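Local coordinates for uncharacterized CONSERVED DOMAIN PROTEIN (Vibrio cholerae, PDB 3LKV), which probably serves as the periplasmic substrate-binding component of an ABC transporter and holds a phenylalanine between its two lobes, at residues A58-V66 and T80-I91; A177-Q188 and T204-A215. All blocks are in the same frame, centred on the assembly; numbering follows the deposited sequence.

How the contacts relate
Contact 1 and contact 2 lie one in each lobe, their centres about 28 Å apart, and share no element. Contact 1 pairs two helices; contact 2 sets a helix and the turn before it against a helix pair. In both, the helices follow the strands on either side of the sheet's first strand (9-15 or 142-147). Each is partly buried, with an inner side on its sheet and an outer side nearer solvent. Neither has a direct hydrogen bond across it. Contact 1 (58-66 with 80-91) is nearly all alanine and aliphatic carbon, with one water bridging backbone carbonyls. Contact 2 (177-188 with 204-215) brings in threonine, serine and glutamine, and includes Ala206, which touches the bound phenylalanine.

Contact 1: A58-V66 and T80-I91; sequences AVQIARQFV and TAQALVSATKTI
Helix 58-66 runs beside helix 80-87 with axes 8.3 Å apart at closest approach and a crossing angle of -45°, a spacing that small residues make possible. Ala62 and Ala83 meet at the centre: the CB of Ala62 comes within 3.3 Å of the carbonyl O of Ala83, while Ala83 CB sits 3.4 Å from Ala58 O. Each methyl is thus laid against the other helix's backbone, and a methyl is about all there is room for. Ala87 continues the row, its CB 3.7 Å from Ala62 CB. On the inner side Leu84 reaches in with one branch, CD2, which touches the CB of Ala62. Where the helices begin to part, Val66 supplies the bulk. Its CG2, anti to the carbonyl carbon, rests on Ala87 O and on Thr88 CB, whereas CG1 meets Ile91 CD1 at 4.2 Å. Just past the end of the second helix, Thr88 forms an ST motif: OG1, anti to the backbone N (chi1 -173°), accepts from Ile91 N at 3.1 Å and helps fix the turn that brings Ile91 back to Val66. At the other end a water donates to Ala58 O (2.8 Å) and to Thr80 O, joining two carbonyls that could not bond to each other. Beneath the pair lies the parallel sheet: Phe65 packs on strands 9-15 and 72-76, Leu84 and Thr88 on Ile93, and Val66 and Ile91 on Leu73, so both helices lie on one face of that sheet.

Contact 2: A177-Q188 and T204-A215; sequences ALKSADVQSATQ and TVASAIEGMIVA
Val183 stands over Ala208 with its CB 3.6 Å from the alanine CB, and its two methyls part from there. CG1, anti to the backbone N (chi1 160°), leans toward Met212 CB, while CG2 crosses to Thr204 CG2 at 3.7 Å. A branched residue suits this place because it fills the angle between helices 204-207 and 209-215, at whose junction Ala208 is the N-cap residue. Thr204 divides its two branches: the methyl lies against the backbone at Lys179 and Ser180, 3.3 Å from Ser180 N, and the hydroxyl is hydrogen-bonded to Glu151 and Asn148. Ahead of the first helix, Lys179 NZ meets Asp182 OD1 on its syn side, a 2.8 Å salt bridge that braces the turn. Farther along, the axes of helices 183-188 and 209-215 approach to 7.9 Å and cross at -27°. Gln184 uses its aliphatic part here. With CG anti to the backbone N (chi1 180°) and the chain extended, it lies along Gly211, CG 3.4 Å from Gly211 O, and a glycine leaves space for it. Thr187 OG1 donates back to Val183 O at 2.8 Å, from above the carbonyl plane and from the face opposite Thr187 N, so the hydroxyl is satisfied within its own helix. Its methyl can then pack on Ala215 CB, 3.7 Å away. The side chain of Met212, a selenomethionine, bends at chi3 and crosses that of Thr187 at about a right angle. Helices that follow the two strands flanking a parallel strand, here 171-176 and 196-199 around 142-147, and pack side by side on one face of the sheet, with Met212 touching both 142-147 and 196-199, are characteristic of the Rossmann-like alpha/beta lobes of periplasmic binding proteins.

Contact 1: A58-V66 and T80-I91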
loop_
_atom_site.group_PDB
_atom_site.type_symbol
_atom_site.label_atom_id
_atom_site.label_comp_id
_atom_site.label_asym_id
_atom_site.label_seq_id
_atom_site.Cartn_x
_atom_site.Cartn_y
_atom_site.Cartn_z
ATOM N N ALA A 58 -3.790 -13.377 -16.980
ATOM C CA ALA A 58 -4.907 -13.703 -16.112
ATOM C C ALA A 58 -4.903 -15.218 -15.736
ATOM O O ALA A 58 -5.119 -15.580 -14.577
ATOM C CB ALA A 58 -6.200 -13.314 -16.772
ATOM N N VAL A 59 -4.611 -16.076 -16.702
ATOM C CA VAL A 59 -4.592 -17.507 -16.456
ATOM C C VAL A 59 -3.393 -17.857 -15.563
ATOM O O VAL A 59 -3.527 -18.584 -14.575
ATOM C CB VAL A 59 -4.538 -18.268 -17.786
ATOM C CG1 VAL A 59 -4.194 -19.807 -17.583
ATOM C CG2 VAL A 59 -5.878 -18.049 -18.530
ATOM N N GLN A 60 -2.238 -17.265 -15.839
ATOM C CA GLN A 60 -1.076 -17.553 -15.008
ATOM C C GLN A 60 -1.215 -17.084 -13.572
ATOM O O GLN A 60 -0.735 -17.724 -12.661
ATOM C CB GLN A 60 0.181 -17.004 -15.701
ATOM C CG GLN A 60 0.485 -17.964 -16.870
ATOM C CD GLN A 60 1.626 -17.561 -17.767
ATOM O OE1 GLN A 60 1.845 -16.376 -18.005
ATOM N NE2 GLN A 60 2.355 -18.578 -18.307
ATOM N N ILE A 61 -1.873 -15.948 -13.387
ATOM C CA ILE A 61 -2.135 -15.431 -12.071
ATOM C C ILE A 61 -3.035 -16.413 -11.316
ATOM O O ILE A 61 -2.730 -16.792 -10.175
ATOM C CB ILE A 61 -2.767 -14.061 -12.131
ATOM C CG1 ILE A 61 -1.709 -13.030 -12.504
ATOM C CG2 ILE A 61 -3.413 -13.682 -10.811
ATOM C CD1 ILE A 61 -2.339 -11.697 -12.907
ATOM N N ALA A 62 -4.107 -16.849 -11.969
ATOM C CA ALA A 62 -5.045 -17.799 -11.352
ATOM C C ALA A 62 -4.317 -19.062 -10.912
ATOM O O ALA A 62 -4.484 -19.522 -9.764
ATOM C CB ALA A 62 -6.253 -18.118 -12.313
ATOM N N ARG A 63 -3.452 -19.594 -11.758
ATOM C CA ARG A 63 -2.729 -20.827 -11.418
ATOM C C ARG A 63 -1.737 -20.605 -10.259
ATOM O O ARG A 63 -1.601 -21.453 -9.400
ATOM C CB ARG A 63 -1.965 -21.403 -12.624
ATOM C CG ARG A 63 -2.918 -21.738 -13.799
ATOM C CD ARG A 63 -2.138 -22.102 -15.059
ATOM N NE ARG A 63 -3.054 -22.580 -16.070
ATOM C CZ ARG A 63 -2.775 -22.731 -17.352
ATOM N NH1 ARG A 63 -1.578 -22.446 -17.825
ATOM N NH2 ARG A 63 -3.720 -23.172 -18.176
ATOM N N GLN A 64 -1.049 -19.476 -10.257
ATOM C CA GLN A 64 -0.062 -19.200 -9.201
ATOM C C GLN A 64 -0.792 -19.024 -7.896
ATOM O O GLN A 64 -0.394 -19.590 -6.895
ATOM C CB GLN A 64 0.652 -17.886 -9.497
ATOM C CG GLN A 64 1.850 -17.614 -8.574
ATOM C CD GLN A 64 2.893 -16.760 -9.320
ATOM O OE1 GLN A 64 2.567 -15.743 -9.984
ATOM N NE2 GLN A 64 4.145 -17.197 -9.258
ATOM N N PHE A 65 -1.875 -18.235 -7.924
ATOM C CA PHE A 65 -2.623 -17.976 -6.694
ATOM C C PHE A 65 -3.234 -19.256 -6.148
ATOM O O PHE A 65 -3.176 -19.513 -4.934
ATOM C CB PHE A 65 -3.759 -16.964 -6.900
ATOM C CG PHE A 65 -3.352 -15.519 -6.830
ATOM C CD1 PHE A 65 -2.173 -15.105 -6.251
ATOM C CD2 PHE A 65 -4.208 -14.552 -7.303
ATOM C CE1 PHE A 65 -1.823 -13.731 -6.209
ATOM C CE2 PHE A 65 -3.878 -13.207 -7.213
ATOM C CZ PHE A 65 -2.692 -12.814 -6.677
ATOM N N VAL A 66 -3.822 -20.071 -7.018
ATOM C CA VAL A 66 -4.393 -21.325 -6.520
ATOM C C VAL A 66 -3.332 -22.214 -5.845
ATOM O O VAL A 66 -3.619 -22.858 -4.899
ATOM C CB VAL A 66 -5.163 -22.112 -7.600
ATOM C CG1 VAL A 66 -5.410 -23.576 -7.109
ATOM C CG2 VAL A 66 -6.473 -21.355 -7.918
ATOM N N THR A 80 -10.488 -11.906 -15.382
ATOM C CA THR A 80 -9.681 -12.470 -14.294
ATOM C C THR A 80 -10.569 -13.371 -13.456
ATOM O O THR A 80 -10.130 -14.429 -13.067
ATOM C CB THR A 80 -9.027 -11.359 -13.467
ATOM O OG1 THR A 80 -9.783 -10.152 -13.643
ATOM C CG2 THR A 80 -7.591 -11.077 -13.999
ATOM N N ALA A 81 -11.848 -13.012 -13.277
ATOM C CA ALA A 81 -12.762 -13.918 -12.568
ATOM C C ALA A 81 -12.891 -15.227 -13.306
ATOM O O ALA A 81 -12.847 -16.272 -12.692
ATOM C CB ALA A 81 -14.136 -13.293 -12.330
ATOM N N GLN A 82 -13.015 -15.159 -14.612
ATOM C CA GLN A 82 -13.161 -16.329 -15.413
ATOM C C GLN A 82 -11.967 -17.234 -15.279
ATOM O O GLN A 82 -12.134 -18.475 -15.185
ATOM C CB GLN A 82 -13.369 -15.977 -16.886
ATOM C CG GLN A 82 -14.785 -15.427 -17.197
ATOM C CD GLN A 82 -14.922 -15.096 -18.681
ATOM O OE1 GLN A 82 -14.080 -14.421 -19.224
ATOM N NE2 GLN A 82 -16.002 -15.522 -19.310
ATOM N N ALA A 83 -10.763 -16.658 -15.263
ATOM C CA ALA A 83 -9.568 -17.504 -15.096
ATOM C C ALA A 83 -9.535 -18.175 -13.730
ATOM O O ALA A 83 -9.026 -19.307 -13.572
ATOM C CB ALA A 83 -8.294 -16.670 -15.307
ATOM N N LEU A 84 -10.058 -17.492 -12.708
ATOM C CA LEU A 84 -10.083 -18.098 -11.373
ATOM C C LEU A 84 -11.029 -19.310 -11.336
ATOM O O LEU A 84 -10.698 -20.370 -10.765
ATOM C CB LEU A 84 -10.483 -17.078 -10.337
ATOM C CG LEU A 84 -9.512 -15.915 -9.993
ATOM C CD1 LEU A 84 -10.168 -15.036 -9.017
ATOM C CD2 LEU A 84 -8.162 -16.395 -9.484
ATOM N N VAL A 85 -12.202 -19.166 -11.935
ATOM C CA VAL A 85 -13.208 -20.234 -11.970
ATOM C C VAL A 85 -12.684 -21.476 -12.683
ATOM O O VAL A 85 -12.982 -22.633 -12.291
ATOM C CB VAL A 85 -14.543 -19.741 -12.573
ATOM C CG1 VAL A 85 -15.491 -20.967 -12.910
ATOM C CG2 VAL A 85 -15.170 -18.781 -11.597
ATOM N N SER A 86 -11.840 -21.245 -13.677
ATOM C CA SER A 86 -11.180 -22.352 -14.359
ATOM C C SER A 86 -10.100 -23.048 -13.475
ATOM O O SER A 86 -9.933 -24.277 -13.481
ATOM C CB SER A 86 -10.661 -21.842 -15.704
ATOM O OG SER A 86 -9.778 -22.817 -16.188
ATOM N N ALA A 87 -9.413 -22.258 -12.643
ATOM C CA ALA A 87 -8.244 -22.741 -11.874
ATOM C C ALA A 87 -8.603 -23.397 -10.563
ATOM O O ALA A 87 -7.797 -24.169 -9.959
ATOM C CB ALA A 87 -7.272 -21.565 -11.627
ATOM N N THR A 88 -9.800 -23.109 -10.070
ATOM C CA THR A 88 -10.266 -23.801 -8.883
ATOM C C THR A 88 -11.776 -23.972 -8.812
ATOM O O THR A 88 -12.516 -23.054 -9.083
ATOM C CB THR A 88 -9.806 -23.114 -7.574
ATOM O OG1 THR A 88 -10.163 -23.962 -6.462
ATOM C CG2 THR A 88 -10.493 -21.740 -7.385
ATOM N N LYS A 89 -12.198 -25.153 -8.378
ATOM C CA LYS A 89 -13.611 -25.455 -8.131
ATOM C C LYS A 89 -14.000 -25.503 -6.647
ATOM O O LYS A 89 -15.148 -25.825 -6.340
ATOM C CB LYS A 89 -13.957 -26.860 -8.712
ATOM C CG LYS A 89 -13.551 -27.106 -10.161
ATOM C CD LYS A 89 -14.202 -26.112 -11.136
ATOM C CE LYS A 89 -13.413 -26.107 -12.490
ATOM N NZ LYS A 89 -13.961 -25.088 -13.405
ATOM N N THR A 90 -13.067 -25.231 -5.751
ATOM C CA THR A 90 -13.242 -25.468 -4.324
ATOM C C THR A 90 -12.803 -24.297 -3.446
ATOM O O THR A 90 -13.348 -24.062 -2.363
ATOM C CB THR A 90 -12.365 -26.628 -3.899
ATOM O OG1 THR A 90 -11.051 -26.386 -4.403
ATOM C CG2 THR A 90 -12.867 -27.957 -4.506
ATOM N N ILE A 91 -11.744 -23.602 -3.832
ATOM C CA ILE A 91 -11.372 -22.381 -3.096
ATOM C C ILE A 91 -12.440 -21.342 -3.369
ATOM O O ILE A 91 -12.798 -21.090 -4.503
ATOM C CB ILE A 91 -9.969 -21.842 -3.479
ATOM C CG1 ILE A 91 -8.917 -22.978 -3.317
ATOM C CG2 ILE A 91 -9.626 -20.657 -2.630
ATOM C CD1 ILE A 91 -7.501 -22.497 -3.660
HETATM O O HOH W 1 -7.063 -14.482 -12.810
#

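Contact 2: A177-Q188 and T204-A215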
loop_
_atom_site.group_PDB
_atom_site.type_symbol
_atom_site.label_atom_id
_atom_site.label_comp_id
_atom_site.label_asym_id
_atom_site.label_seq_id
_atom_site.Cartn_x
_atom_site.Cartn_y
_atom_site.Cartn_z
ATOM N N ALA A 177 -12.293 -3.590 -30.936
ATOM C CA ALA A 177 -10.908 -3.353 -30.604
ATOM C C ALA A 177 -10.470 -4.547 -29.777
ATOM O O ALA A 177 -11.033 -4.806 -28.725
ATOM C CB ALA A 177 -10.790 -2.051 -29.790
ATOM N N LEU A 178 -9.502 -5.295 -30.272
ATOM C CA LEU A 178 -9.057 -6.506 -29.603
ATOM C C LEU A 178 -8.099 -6.237 -28.447
ATOM O O LEU A 178 -7.862 -7.104 -27.625
ATOM C CB LEU A 178 -8.363 -7.442 -30.613
ATOM C CG LEU A 178 -9.246 -7.796 -31.838
ATOM C CD1 LEU A 178 -8.481 -8.717 -32.803
ATOM C CD2 LEU A 178 -10.587 -8.432 -31.390
ATOM N N LYS A 179 -7.481 -5.078 -28.432
ATOM C CA LYS A 179 -6.609 -4.711 -27.353
ATOM C C LYS A 179 -6.625 -3.197 -27.269
ATOM O O LYS A 179 -7.102 -2.522 -28.193
ATOM C CB LYS A 179 -5.201 -5.249 -27.597
ATOM C CG LYS A 179 -4.669 -4.855 -28.896
ATOM C CD LYS A 179 -3.353 -5.587 -29.188
ATOM C CE LYS A 179 -2.712 -4.980 -30.455
ATOM N NZ LYS A 179 -3.670 -4.970 -31.628
ATOM N N SER A 180 -6.158 -2.670 -26.144
ATOM C CA SER A 180 -6.379 -1.278 -25.874
ATOM C C SER A 180 -5.700 -0.348 -26.834
ATOM O O SER A 180 -6.187 0.717 -27.037
ATOM C CB SER A 180 -6.087 -0.912 -24.419
ATOM O OG SER A 180 -4.845 -1.355 -23.998
ATOM N N ALA A 181 -4.628 -0.780 -27.460
ATOM C CA ALA A 181 -3.933 0.034 -28.415
ATOM C C ALA A 181 -4.710 0.192 -29.725
ATOM O O ALA A 181 -4.361 1.033 -30.480
ATOM C CB ALA A 181 -2.489 -0.529 -28.702
ATOM N N ASP A 182 -5.742 -0.608 -29.988
ATOM C CA ASP A 182 -6.563 -0.406 -31.176
ATOM C C ASP A 182 -7.775 0.496 -30.893
ATOM O O ASP A 182 -8.560 0.750 -31.814
ATOM C CB ASP A 182 -7.212 -1.710 -31.686
ATOM C CG ASP A 182 -6.247 -2.870 -31.870
ATOM O OD1 ASP A 182 -5.094 -2.694 -32.271
ATOM O OD2 ASP A 182 -6.723 -3.994 -31.656
ATOM N N VAL A 183 -7.997 0.905 -29.648
ATOM C CA VAL A 183 -9.248 1.602 -29.305
ATOM C C VAL A 183 -9.340 2.964 -29.988
ATOM O O VAL A 183 -10.400 3.349 -30.493
ATOM C CB VAL A 183 -9.430 1.736 -27.787
ATOM C CG1 VAL A 183 -10.431 2.849 -27.448
ATOM C CG2 VAL A 183 -9.859 0.336 -27.206
ATOM N N GLN A 184 -8.227 3.671 -30.062
ATOM C CA GLN A 184 -8.251 4.996 -30.694
ATOM C C GLN A 184 -8.583 4.916 -32.214
ATOM O O GLN A 184 -9.455 5.635 -32.719
ATOM C CB GLN A 184 -6.948 5.750 -30.406
ATOM C CG GLN A 184 -6.905 7.131 -31.039
ATOM C CD GLN A 184 -5.705 7.993 -30.582
ATOM O OE1 GLN A 184 -5.066 7.723 -29.608
ATOM N NE2 GLN A 184 -5.436 9.022 -31.304
ATOM N N SER A 185 -7.930 4.009 -32.922
ATOM C CA SER A 185 -8.262 3.775 -34.329
ATOM C C SER A 185 -9.729 3.367 -34.536
ATOM O O SER A 185 -10.347 3.817 -35.472
ATOM C CB SER A 185 -7.447 2.627 -34.901
ATOM O OG SER A 185 -6.119 2.945 -34.852
ATOM N N ALA A 186 -10.216 2.435 -33.731
ATOM C CA ALA A 186 -11.617 2.041 -33.787
ATOM C C ALA A 186 -12.537 3.254 -33.572
ATOM O O ALA A 186 -13.473 3.438 -34.320
ATOM C CB ALA A 186 -11.924 0.946 -32.733
ATOM N N THR A 187 -12.270 4.071 -32.567
ATOM C CA THR A 187 -13.055 5.280 -32.349
ATOM C C THR A 187 -13.028 6.202 -33.591
ATOM O O THR A 187 -14.061 6.682 -34.059
ATOM C CB THR A 187 -12.532 6.046 -31.172
ATOM O OG1 THR A 187 -12.494 5.158 -30.048
ATOM C CG2 THR A 187 -13.421 7.293 -30.853
ATOM N N GLN A 188 -11.830 6.423 -34.113
ATOM C CA GLN A 188 -11.659 7.229 -35.315
ATOM C C GLN A 188 -12.473 6.683 -36.470
ATOM O O GLN A 188 -13.090 7.441 -37.189
ATOM C CB GLN A 188 -10.197 7.262 -35.708
ATOM C CG GLN A 188 -9.929 8.150 -36.854
ATOM C CD GLN A 188 -8.539 7.948 -37.386
ATOM O OE1 GLN A 188 -8.151 6.825 -37.735
ATOM N NE2 GLN A 188 -7.773 9.019 -37.443
ATOM N N THR A 204 -10.961 -2.871 -21.957
ATOM C CA THR A 204 -10.136 -2.411 -23.057
ATOM C C THR A 204 -10.430 -0.959 -23.354
ATOM O O THR A 204 -9.512 -0.160 -23.501
ATOM C CB THR A 204 -10.401 -3.211 -24.336
ATOM O OG1 THR A 204 -10.376 -4.631 -24.048
ATOM C CG2 THR A 204 -9.337 -2.868 -25.403
ATOM N N VAL A 205 -11.698 -0.603 -23.440
ATOM C CA VAL A 205 -12.079 0.820 -23.552
ATOM C C VAL A 205 -11.591 1.634 -22.360
ATOM O O VAL A 205 -10.928 2.649 -22.539
ATOM C CB VAL A 205 -13.613 1.020 -23.733
ATOM C CG1 VAL A 205 -14.007 2.537 -23.684
ATOM C CG2 VAL A 205 -14.070 0.423 -25.080
ATOM N N ALA A 206 -11.880 1.160 -21.139
ATOM C CA ALA A 206 -11.478 1.876 -19.929
ATOM C C ALA A 206 -9.971 2.146 -19.941
ATOM O O ALA A 206 -9.541 3.209 -19.583
ATOM C CB ALA A 206 -11.904 1.122 -18.629
ATOM N N SER A 207 -9.162 1.221 -20.390
ATOM C CA SER A 207 -7.727 1.408 -20.304
ATOM C C SER A 207 -7.184 2.304 -21.428
ATOM O O SER A 207 -6.032 2.680 -21.417
ATOM C CB SER A 207 -7.047 0.033 -20.309
ATOM O OG SER A 207 -7.045 -0.467 -21.650
ATOM N N ALA A 208 -8.015 2.651 -22.398
ATOM C CA ALA A 208 -7.627 3.485 -23.506
ATOM C C ALA A 208 -8.575 4.673 -23.663
ATOM O O ALA A 208 -8.686 5.218 -24.740
ATOM C CB ALA A 208 -7.618 2.653 -24.789
ATOM N N ILE A 209 -9.251 5.070 -22.597
ATOM C CA ILE A 209 -10.291 6.076 -22.689
ATOM C C ILE A 209 -9.707 7.416 -23.182
ATOM O O ILE A 209 -10.344 8.125 -23.961
ATOM C CB ILE A 209 -11.049 6.212 -21.331
ATOM C CG1 ILE A 209 -12.286 7.092 -21.453
ATOM C CG2 ILE A 209 -10.133 6.762 -20.206
ATOM C CD1 ILE A 209 -13.415 6.492 -22.224
ATOM N N GLU A 210 -8.475 7.737 -22.793
ATOM C CA GLU A 210 -7.837 8.983 -23.258
ATOM C C GLU A 210 -7.721 9.016 -24.781
ATOM O O GLU A 210 -7.991 10.033 -25.394
ATOM C CB GLU A 210 -6.481 9.239 -22.575
ATOM C CG GLU A 210 -6.600 9.235 -21.019
ATOM C CD GLU A 210 -5.631 10.171 -20.270
ATOM O OE1 GLU A 210 -5.340 11.291 -20.775
ATOM O OE2 GLU A 210 -5.195 9.787 -19.147
ATOM N N GLY A 211 -7.320 7.893 -25.371
ATOM C CA GLY A 211 -7.219 7.786 -26.813
ATOM C C GLY A 211 -8.594 7.843 -27.480
ATOM O O GLY A 211 -8.756 8.442 -28.558
HETATM N N MSE A 212 -9.599 7.242 -26.847
HETATM C CA MSE A 212 -10.943 7.346 -27.388
HETATM C C MSE A 212 -11.363 8.819 -27.440
HETATM O O MSE A 212 -11.946 9.272 -28.405
HETATM C CB MSE A 212 -11.947 6.535 -26.592
HETATM C CG MSE A 212 -13.383 6.837 -26.909
HETATM SE SE MSE A 212 -14.642 5.638 -25.992
HETATM C CE MSE A 212 -14.462 4.089 -27.241
ATOM N N ILE A 213 -11.047 9.554 -26.398
ATOM C CA ILE A 213 -11.531 10.910 -26.280
ATOM C C ILE A 213 -10.755 11.826 -27.236
ATOM O O ILE A 213 -11.330 12.762 -27.794
ATOM C CB ILE A 213 -11.551 11.383 -24.791
ATOM C CG1 ILE A 213 -12.799 10.774 -24.150
ATOM C CG2 ILE A 213 -11.565 12.921 -24.670
ATOM C CD1 ILE A 213 -12.863 10.824 -22.704
ATOM N N VAL A 214 -9.494 11.495 -27.482
ATOM C CA VAL A 214 -8.709 12.273 -28.410
ATOM C C VAL A 214 -9.345 12.153 -29.795
ATOM O O VAL A 214 -9.578 13.159 -30.432
ATOM C CB VAL A 214 -7.200 11.854 -28.439
ATOM C CG1 VAL A 214 -6.459 12.454 -29.710
ATOM C CG2 VAL A 214 -6.506 12.324 -27.165
ATOM N N ALA A 215 -9.644 10.931 -30.222
ATOM C CA ALA A 215 -10.308 10.697 -31.495
ATOM C C ALA A 215 -11.715 11.355 -31.552
ATOM O O ALA A 215 -12.072 11.944 -32.585
ATOM C CB ALA A 215 -10.398 9.172 -31.827
#